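Side-chain contact in sensory box histidine kinase/response regulator (Burkholderia thailandensis, PDB 3MR0), which probably works as a sensor kinase of a two-component phosphorelay, the chain here being its PAS sensory region, including the long last helix of the fragment: residues 123-126 with 127-131. Numbering follows the deposited sequence.
Sequences TDRK and RDEDA. With SO4 (sulfate ion), chain C.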
loop_
_atom_site.group_PDB
_atom_site.type_symbol
_atom_site.label_atom_id
_atom_site.label_comp_id
_atom_site.label_asym_id
_atom_site.label_seq_id
_atom_site.Cartn_x
_atom_site.Cartn_y
_atom_site.Cartn_z
ATOM N N THR A 123 -4.802 -5.844 8.425
ATOM C CA THR A 123 -4.152 -6.097 9.694
ATOM C C THR A 123 -4.661 -7.345 10.367
ATOM O O THR A 123 -3.864 -8.190 10.758
ATOM C CB THR A 123 -4.267 -4.892 10.666
ATOM O OG1 THR A 123 -3.739 -3.725 10.029
ATOM C CG2 THR A 123 -3.476 -5.147 11.939
ATOM N N ASP A 124 -5.982 -7.457 10.506
ATOM C CA ASP A 124 -6.606 -8.573 11.245
ATOM C C ASP A 124 -6.336 -9.942 10.656
ATOM O O ASP A 124 -6.156 -10.903 11.395
ATOM C CB ASP A 124 -8.113 -8.359 11.411
ATOM C CG ASP A 124 -8.431 -7.437 12.554
ATOM O OD1 ASP A 124 -7.496 -7.134 13.319
ATOM O OD2 ASP A 124 -9.602 -7.017 12.689
ATOM N N ARG A 125 -6.333 -10.044 9.333
ATOM C CA ARG A 125 -5.922 -11.285 8.702
ATOM C C ARG A 125 -4.474 -11.591 9.040
ATOM O O ARG A 125 -4.153 -12.730 9.342
ATOM C CB ARG A 125 -6.082 -11.261 7.182
ATOM C CG ARG A 125 -5.329 -12.423 6.525
ATOM C CD ARG A 125 -5.800 -12.705 5.120
ATOM N NE ARG A 125 -5.814 -11.495 4.308
ATOM C CZ ARG A 125 -4.767 -11.029 3.643
ATOM N NH1 ARG A 125 -3.610 -11.673 3.682
ATOM N NH2 ARG A 125 -4.878 -9.918 2.947
ATOM N N LYS A 126 -3.605 -10.576 8.996
ATOM C CA LYS A 126 -2.174 -10.789 9.249
ATOM C C LYS A 126 -1.915 -11.197 10.710
ATOM O O LYS A 126 -0.984 -11.978 10.989
ATOM C CB LYS A 126 -1.327 -9.577 8.815
ATOM C CG LYS A 126 -1.369 -9.256 7.317
ATOM C CD LYS A 126 -0.647 -10.276 6.479
ATOM C CE LYS A 126 0.753 -10.452 6.943
ATOM N NZ LYS A 126 1.450 -11.472 6.098
ATOM N N ARG A 127 -2.747 -10.680 11.617
ATOM C CA ARG A 127 -2.721 -11.048 13.039
ATOM C C ARG A 127 -3.016 -12.528 13.227
ATOM O O ARG A 127 -2.318 -13.220 13.964
ATOM C CB ARG A 127 -3.741 -10.215 13.849
ATOM C CG ARG A 127 -3.371 -8.731 14.058
ATOM C CD ARG A 127 -4.584 -7.891 14.502
ATOM N NE ARG A 127 -4.196 -6.571 15.031
ATOM C CZ ARG A 127 -4.994 -5.501 15.091
ATOM N NH1 ARG A 127 -6.241 -5.557 14.651
ATOM N NH2 ARG A 127 -4.536 -4.358 15.582
ATOM N N ASP A 128 -4.068 -13.005 12.568
ATOM C CA ASP A 128 -4.502 -14.405 12.702
ATOM C C ASP A 128 -3.563 -15.409 11.984
ATOM O O ASP A 128 -3.303 -16.508 12.470
ATOM C CB ASP A 128 -5.982 -14.561 12.291
ATOM C CG ASP A 128 -6.933 -13.905 13.282
ATOM O OD1 ASP A 128 -6.531 -13.639 14.439
ATOM O OD2 ASP A 128 -8.093 -13.645 12.915
ATOM N N GLU A 129 -3.030 -15.008 10.846
ATOM C CA GLU A 129 -2.008 -15.803 10.181
ATOM C C GLU A 129 -0.763 -15.973 11.054
ATOM O O GLU A 129 -0.214 -17.066 11.139
ATOM C CB GLU A 129 -1.598 -15.168 8.851
ATOM C CG GLU A 129 -2.652 -15.239 7.773
ATOM C CD GLU A 129 -2.223 -14.496 6.495
ATOM O OE1 GLU A 129 -1.076 -13.988 6.446
ATOM O OE2 GLU A 129 -3.050 -14.414 5.551
ATOM N N ASP A 130 -0.280 -14.899 11.674
ATOM C CA ASP A 130 0.881 -15.040 12.547
ATOM C C ASP A 130 0.533 -15.824 13.812
ATOM O O ASP A 130 1.328 -16.631 14.282
ATOM C CB ASP A 130 1.463 -13.684 12.935
ATOM C CG ASP A 130 2.803 -13.811 13.669
ATOM O OD1 ASP A 130 3.775 -14.286 13.045
ATOM O OD2 ASP A 130 2.889 -13.428 14.857
ATOM N N ALA A 131 -0.633 -15.560 14.378
ATOM C CA ALA A 131 -1.100 -16.335 15.512
ATOM C C ALA A 131 -1.041 -17.828 15.174
ATOM O O ALA A 131 -0.504 -18.618 15.949
ATOM C CB ALA A 131 -2.523 -15.920 15.911
HETATM S S SO4 C . -8.829 -9.193 4.071
HETATM O O1 SO4 C . -8.834 -10.508 4.698
HETATM O O2 SO4 C . -8.975 -8.133 5.053
HETATM O O3 SO4 C . -7.567 -9.026 3.384
HETATM O O4 SO4 C . -9.906 -9.057 3.101
#
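Four successive i to i+4 backbone hydrogen bonds, from Arg127 N to Thr123 O through Asp130 N to Lys126 O, show that residues 123-131 form regular alpha-helix, and the side chains meet at the same three- and four-residue spacings. Glu129 is paired with two basic side chains of the preceding turn, one at each carboxylate oxygen. Arg125 lies alongside it, pointing the same way, with OE2 near the guanidinium plane at its edge; the bond from Arg125 NH1 to Glu129 OE2 is straight (173°) but weak at 3.4 Å. Lys126 crosses to the other oxygen, its chain folded at chi2 and chi3, and Lys126 NZ stands 3.6 Å from Glu129 OE1 in a loose salt bridge. Trp97 also meets Lys126, in a cation-pi contact. The bend of Arg125 at chi3 (51°) leaves NE and NH2 directed at a sulfate ion, probably from the crystallisation liquor: Arg125 NH2 to sulfate O3 is 2.9 Å, while NE is shared between O1 and O3. Glu85 is a further partner of NH2. This is the first part of helix 123-140, which follows the last sheet strand, 112-121, of the PAS fold and runs outward from the domain. At its start, Thr123 OG1 hydrogen-bonds to Asp121, and Thr123 CG2 sits over the centre of one face of the Arg127 guanidinium, 3.5 Å from Arg127 CZ. Asp124 approaches the same guanidinium at an edge, the two planes 36° apart. The salt bridge from Asp124 OD1 to Arg127 NH1, 2.4 Å, is improbably short and doubtful, Arg127 having two deposited conformers.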